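Local coordinates for putative esterase (Bacteroides intestinalis DSM 17393, PDB 5VOL), which is a calcium-binding ferulic acid esterase of carbohydrate esterase family 1 that probably hydrolyses ester-linked side groups of arabinoxylan, at residues C[15-20]-C[117-122]; C[24-29]-C[104-109]. One frame throughout, in Å; residues are numbered along the deposited sequence.

Contact 1 of 2, residues C[15-20]-C[117-122]; sequences DTLFSK and LPYIEK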
loop_
_atom_site.group_PDB
_atom_site.type_symbol
_atom_site.label_atom_id
_atom_site.label_comp_id
_atom_site.label_asym_id
_atom_site.label_seq_id
_atom_site.Cartn_x
_atom_site.Cartn_y
_atom_site.Cartn_z
ATOM N N ASP C 15 21.425 -27.074 -0.440
ATOM C CA ASP C 15 22.542 -27.957 -0.747
ATOM C C ASP C 15 23.824 -27.379 -0.150
ATOM O O ASP C 15 23.785 -26.380 0.584
ATOM C CB ASP C 15 22.671 -28.142 -2.265
ATOM C CG ASP C 15 23.233 -29.508 -2.648
ATOM O OD1 ASP C 15 23.957 -30.116 -1.833
ATOM O OD2 ASP C 15 22.935 -29.972 -3.766
ATOM N N THR C 16 24.960 -28.007 -0.454
ATOM C CA THR C 16 26.245 -27.505 0.030
ATOM C C THR C 16 27.299 -27.549 -1.060
ATOM O O THR C 16 27.289 -28.428 -1.914
ATOM C CB THR C 16 26.774 -28.306 1.249
ATOM O OG1 THR C 16 27.202 -29.600 0.819
ATOM C CG2 THR C 16 25.700 -28.469 2.296
ATOM N N LEU C 17 28.196 -26.573 -1.020
ATOM C CA LEU C 17 29.374 -26.533 -1.868
ATOM C C LEU C 17 30.618 -26.580 -0.981
ATOM O O LEU C 17 30.697 -25.859 0.014
ATOM C CB LEU C 17 29.372 -25.264 -2.712
ATOM C CG LEU C 17 30.643 -24.992 -3.497
ATOM C CD1 LEU C 17 30.876 -26.094 -4.528
ATOM C CD2 LEU C 17 30.575 -23.631 -4.151
ATOM N N PHE C 18 31.592 -27.421 -1.308
ATOM C CA PHE C 18 32.822 -27.390 -0.519
ATOM C C PHE C 18 33.766 -26.304 -1.016
ATOM O O PHE C 18 34.113 -26.268 -2.186
ATOM C CB PHE C 18 33.553 -28.730 -0.529
ATOM C CG PHE C 18 34.826 -28.702 0.272
ATOM C CD1 PHE C 18 34.781 -28.795 1.653
ATOM C CD2 PHE C 18 36.055 -28.518 -0.349
ATOM C CE1 PHE C 18 35.949 -28.745 2.409
ATOM C CE2 PHE C 18 37.224 -28.468 0.398
ATOM C CZ PHE C 18 37.167 -28.581 1.786
ATOM N N SER C 19 34.181 -25.417 -0.118
ATOM C CA SER C 19 35.085 -24.332 -0.487
ATOM C C SER C 19 36.536 -24.655 -0.122
ATOM O O SER C 19 36.843 -24.893 1.050
ATOM C CB SER C 19 34.666 -23.037 0.199
ATOM O OG SER C 19 35.657 -22.030 0.061
ATOM N N LYS C 20 37.414 -24.636 -1.124
ATOM C CA LYS C 20 38.852 -24.790 -0.927
ATOM C C LYS C 20 39.434 -23.520 -0.326
ATOM O O LYS C 20 40.329 -23.580 0.515
ATOM C CB LYS C 20 39.559 -25.108 -2.249
ATOM C CG LYS C 20 39.319 -26.504 -2.796
ATOM C CD LYS C 20 39.849 -26.600 -4.223
ATOM C CE LYS C 20 39.525 -27.933 -4.886
ATOM N NZ LYS C 20 40.419 -29.029 -4.414
ATOM N N LEU C 117 29.828 -18.152 -6.886
ATOM C CA LEU C 117 29.092 -17.566 -8.012
ATOM C C LEU C 117 29.223 -18.398 -9.301
ATOM O O LEU C 117 28.221 -18.705 -9.940
ATOM C CB LEU C 117 29.548 -16.123 -8.236
ATOM C CG LEU C 117 28.748 -15.281 -9.227
ATOM C CD1 LEU C 117 28.711 -13.838 -8.779
ATOM C CD2 LEU C 117 29.362 -15.387 -10.624
ATOM N N PRO C 118 30.456 -18.800 -9.681
ATOM C CA PRO C 118 30.547 -19.630 -10.891
ATOM C C PRO C 118 29.802 -20.958 -10.780
ATOM O O PRO C 118 29.170 -21.382 -11.746
ATOM C CB PRO C 118 32.057 -19.858 -11.043
ATOM C CG PRO C 118 32.670 -18.662 -10.415
ATOM C CD PRO C 118 31.777 -18.334 -9.233
ATOM N N TYR C 119 29.870 -21.603 -9.625
ATOM C CA TYR C 119 29.203 -22.884 -9.423
ATOM C C TYR C 119 27.678 -22.748 -9.499
ATOM O O TYR C 119 27.006 -23.562 -10.131
ATOM C CB TYR C 119 29.609 -23.476 -8.073
ATOM C CG TYR C 119 28.671 -24.530 -7.509
ATOM C CD1 TYR C 119 27.659 -24.174 -6.648
ATOM C CD2 TYR C 119 28.830 -25.882 -7.806
ATOM C CE1 TYR C 119 26.809 -25.111 -6.106
ATOM C CE2 TYR C 119 27.972 -26.847 -7.253
ATOM C CZ TYR C 119 26.961 -26.435 -6.406
ATOM O OH TYR C 119 26.079 -27.330 -5.826
ATOM N N ILE C 120 27.143 -21.731 -8.828
ATOM C CA ILE C 120 25.705 -21.500 -8.798
ATOM C C ILE C 120 25.176 -21.180 -10.193
ATOM O O ILE C 120 24.172 -21.746 -10.642
ATOM C CB ILE C 120 25.338 -20.331 -7.836
ATOM C CG1 ILE C 120 25.488 -20.754 -6.381
ATOM C CG2 ILE C 120 23.912 -19.829 -8.084
ATOM C CD1 ILE C 120 24.579 -21.886 -5.960
ATOM N N GLU C 121 25.859 -20.274 -10.879
ATOM C CA GLU C 121 25.324 -19.733 -12.122
ATOM C C GLU C 121 25.406 -20.728 -13.264
ATOM O O GLU C 121 24.643 -20.631 -14.220
ATOM C CB GLU C 121 26.023 -18.427 -12.472
ATOM C CG GLU C 121 25.643 -17.353 -11.472
ATOM C CD GLU C 121 26.119 -15.981 -11.846
ATOM O OE1 GLU C 121 26.698 -15.808 -12.943
ATOM O OE2 GLU C 121 25.901 -15.063 -11.032
ATOM N N LYS C 122 26.304 -21.705 -13.142
ATOM C CA LYS C 122 26.338 -22.831 -14.063
ATOM C C LYS C 122 25.284 -23.879 -13.706
ATOM O O LYS C 122 24.531 -24.334 -14.558
ATOM C CB LYS C 122 27.733 -23.473 -14.071
ATOM C CG LYS C 122 27.807 -24.792 -14.825
ATOM C CD LYS C 122 29.248 -25.324 -14.855
ATOM C CE LYS C 122 29.326 -26.703 -15.498
ATOM N NZ LYS C 122 30.727 -27.245 -15.507
#
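Leu17 lays its branched end over one face of the Tyr119 ring. Its CD1 sits 4.0 Å from the ring centroid and 13° off the ring normal, a CH-pi contact. Within it, Leu17 CD1 is closest to Tyr119 CD2, at 3.9 Å. The second methyl, Leu17 CD2, lies on the same side of the ring, by its base, 3.9 Å from Tyr119 CD1. The two methyls thus flank CG of the tyrosine on that one face. The leucine and the tyrosine run alongside each other, pointing opposite ways. In Tyr119, CG lies anti to the backbone N (chi1 160°), which carries the ring from the helix across to the strand. The contact sets helix 108-123 against strand 11-19, the outermost strand at one end of the mixed sheet. This is the alpha/beta-hydrolase fold, in which helices pack on a largely parallel central sheet. The ring reaches past the leucine, and its hydroxyl is hydrogen-bonded to Tyr28 OH on the neighbouring strand and to Lys123 NZ on the same helix. With an alanine at Tyr119, the Leu17 methyls would probably lose their aromatic cover and Tyr28 OH this partner. The strand is positioned in turn by backbone bonds between Leu17 and Arg26 and between Asp15 and Tyr28. Further back along it, Asp15 OD1 accepts a bond from Thr16 N (2.7 Å), on the anti side and tilted out of the carboxylate plane.

Contact 2 of 2, residues C[24-29]-C[104-109]; sequences SKRAYT and PGWKYE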
loop_
_atom_site.group_PDB
_atom_site.type_symbol
_atom_site.label_atom_id
_atom_site.label_comp_id
_atom_site.label_asym_id
_atom_site.label_seq_id
_atom_site.Cartn_x
_atom_site.Cartn_y
_atom_site.Cartn_z
ATOM N N SER C 24 35.924 -25.369 3.983
ATOM C CA SER C 24 34.669 -25.498 4.703
ATOM C C SER C 24 33.530 -25.844 3.745
ATOM O O SER C 24 33.458 -25.305 2.643
ATOM C CB SER C 24 34.379 -24.193 5.457
ATOM O OG SER C 24 33.132 -24.224 6.140
ATOM N N LYS C 25 32.672 -26.773 4.157
ATOM C CA LYS C 25 31.402 -26.992 3.479
ATOM C C LYS C 25 30.552 -25.738 3.668
ATOM O O LYS C 25 30.356 -25.270 4.789
ATOM C CB LYS C 25 30.678 -28.221 4.035
ATOM C CG LYS C 25 31.174 -29.546 3.488
ATOM C CD LYS C 25 30.552 -30.723 4.234
ATOM C CE LYS C 25 29.033 -30.575 4.340
ATOM N NZ LYS C 25 28.429 -31.664 5.172
ATOM N N ARG C 26 30.078 -25.169 2.571
ATOM C CA ARG C 26 29.224 -23.996 2.669
ATOM C C ARG C 26 27.823 -24.351 2.192
ATOM O O ARG C 26 27.616 -24.675 1.016
ATOM C CB ARG C 26 29.803 -22.837 1.855
ATOM C CG ARG C 26 30.996 -22.139 2.509
ATOM C CD ARG C 26 30.560 -21.300 3.706
ATOM N NE ARG C 26 30.715 -21.997 4.980
ATOM C CZ ARG C 26 30.352 -21.497 6.156
ATOM N NH1 ARG C 26 29.768 -20.301 6.224
ATOM N NH2 ARG C 26 30.560 -22.197 7.268
ATOM N N ALA C 27 26.868 -24.328 3.111
ATOM C CA ALA C 27 25.486 -24.581 2.749
ATOM C C ALA C 27 24.905 -23.365 2.022
ATOM O O ALA C 27 25.354 -22.231 2.203
ATOM C CB ALA C 27 24.653 -24.913 3.980
ATOM N N TYR C 28 23.899 -23.613 1.204
ATOM C CA TYR C 28 23.177 -22.532 0.547
ATOM C C TYR C 28 21.749 -22.979 0.302
ATOM O O TYR C 28 21.458 -24.175 0.291
ATOM C CB TYR C 28 23.856 -22.140 -0.765
ATOM C CG TYR C 28 23.809 -23.230 -1.817
ATOM C CD1 TYR C 28 24.834 -24.160 -1.928
ATOM C CD2 TYR C 28 22.747 -23.319 -2.714
ATOM C CE1 TYR C 28 24.800 -25.159 -2.884
ATOM C CE2 TYR C 28 22.708 -24.309 -3.673
ATOM C CZ TYR C 28 23.737 -25.225 -3.755
ATOM O OH TYR C 28 23.693 -26.213 -4.714
ATOM N N THR C 29 20.860 -22.008 0.115
ATOM C CA THR C 29 19.456 -22.284 -0.142
ATOM C C THR C 29 19.064 -21.512 -1.391
ATOM O O THR C 29 19.327 -20.318 -1.495
ATOM C CB THR C 29 18.561 -21.869 1.052
ATOM O OG1 THR C 29 18.994 -22.548 2.236
ATOM C CG2 THR C 29 17.093 -22.199 0.789
ATOM N N PRO C 104 41.044 -12.119 7.852
ATOM C CA PRO C 104 42.188 -13.009 8.155
ATOM C C PRO C 104 41.731 -14.399 8.598
ATOM O O PRO C 104 41.074 -14.520 9.632
ATOM C CB PRO C 104 42.910 -12.276 9.290
ATOM C CG PRO C 104 41.914 -11.349 9.859
ATOM C CD PRO C 104 41.046 -10.918 8.698
ATOM N N GLY C 105 42.042 -15.422 7.812
ATOM C CA GLY C 105 41.602 -16.775 8.113
ATOM C C GLY C 105 40.258 -17.206 7.521
ATOM O O GLY C 105 39.817 -18.340 7.725
ATOM N N TRP C 106 39.614 -16.312 6.772
ATOM C CA TRP C 106 38.263 -16.554 6.274
ATOM C C TRP C 106 37.979 -15.591 5.115
ATOM O O TRP C 106 37.420 -14.513 5.304
ATOM C CB TRP C 106 37.249 -16.380 7.409
ATOM C CG TRP C 106 35.856 -16.891 7.113
ATOM C CD1 TRP C 106 34.745 -16.143 6.822
ATOM C CD2 TRP C 106 35.439 -18.258 7.086
ATOM N NE1 TRP C 106 33.659 -16.968 6.624
ATOM C CE2 TRP C 106 34.061 -18.270 6.773
ATOM C CE3 TRP C 106 36.096 -19.475 7.292
ATOM C CZ2 TRP C 106 33.333 -19.449 6.671
ATOM C CZ3 TRP C 106 35.376 -20.643 7.193
ATOM C CH2 TRP C 106 34.010 -20.626 6.882
ATOM N N LYS C 107 38.396 -15.986 3.921
ATOM C CA LYS C 107 38.338 -15.116 2.769
ATOM C C LYS C 107 36.996 -15.346 2.065
ATOM O O LYS C 107 36.934 -15.967 1.005
ATOM C CB LYS C 107 39.527 -15.387 1.838
ATOM C CG LYS C 107 40.883 -15.327 2.558
ATOM C CD LYS C 107 42.036 -15.017 1.612
ATOM C CE LYS C 107 42.073 -15.980 0.472
ATOM N NZ LYS C 107 42.823 -15.443 -0.709
ATOM N N TYR C 108 35.921 -14.872 2.689
ATOM C CA TYR C 108 34.581 -15.213 2.219
ATOM C C TYR C 108 34.300 -14.600 0.856
ATOM O O TYR C 108 33.672 -15.226 0.004
ATOM C CB TYR C 108 33.513 -14.775 3.236
ATOM C CG TYR C 108 32.164 -15.405 2.967
ATOM C CD1 TYR C 108 31.831 -16.637 3.510
ATOM C CD2 TYR C 108 31.237 -14.781 2.135
ATOM C CE1 TYR C 108 30.601 -17.220 3.259
ATOM C CE2 TYR C 108 30.008 -15.360 1.873
ATOM C CZ TYR C 108 29.693 -16.574 2.437
ATOM O OH TYR C 108 28.471 -17.152 2.180
ATOM N N GLU C 109 34.775 -13.387 0.629
ATOM C CA GLU C 109 34.505 -12.732 -0.643
ATOM C C GLU C 109 35.187 -13.494 -1.783
ATOM O O GLU C 109 34.624 -13.669 -2.878
ATOM C CB GLU C 109 34.967 -11.276 -0.606
ATOM C CG GLU C 109 34.529 -10.435 -1.814
ATOM C CD GLU C 109 34.686 -8.945 -1.573
ATOM O OE1 GLU C 109 34.516 -8.521 -0.413
ATOM O OE2 GLU C 109 34.986 -8.192 -2.531
#
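With CG anti to its carbonyl carbon (chi1 -76°) and further bends at chi2 and chi3, Arg26 brings its guanidinium to the edge of Trp106. Trp106 has CG anti to the backbone N (chi1 -167°), and the far end of its six-membered ring comes nearest the strand. The two side chains come from opposite directions, and the indole edge points at the guanidinium face. Trp106 CZ2 stands over the centre of that group, 3.7 Å from Arg26 CZ. The two planes are 85° apart, so this is an edge-on approach and not a flat stack. Trp106 CH2 also lies 3.8 Å from Ser24 OG, again near the indole plane. On the aliphatic part of the arginine, Arg26 CD is 4.1 Å from Tyr108 CE1. The contact joins strand 24-32 of the alpha/beta-hydrolase sheet to the start of helix 108-123. Lys107 is the N-cap of that helix and the centre of an inverse gamma turn, with Trp106 and Tyr108 on either side of it in sequence. Several bonds hold the guanidinium. Arg26 NE donates to Lys25 O at 3.3 Å, from above the carbonyl plane. Arg26 NH2 makes a weak bond to Ser24 OG at 3.5 Å. Arg26 NH1 donates to Asn88 O, which also bonds Tyr108 OH, so the arginine and the tyrosine share one acceptor. Outside the two segments, the Trp106 ring stacks with Trp97.

How the contacts relate
Both contacts hold helix 108-123 and the end of the sheet. Contact 2 uses the approach and first turn of the helix with strand 24-32. Contact 1 uses a later part of the helix with strand 11-19. These strands follow each other in the chain and pair antiparallel, so the contacts touch through backbone bonds, with centres 10 Å apart. Contact 1 is a surface contact on the outermost strand, and its touch is apolar. Contact 2 is mostly buried one strand further in, and there a charged group lies beside aromatic rings, with hydrogen bonds from its NE and NH1 and a weak one from NH2. Neither contact lies near the calcium site.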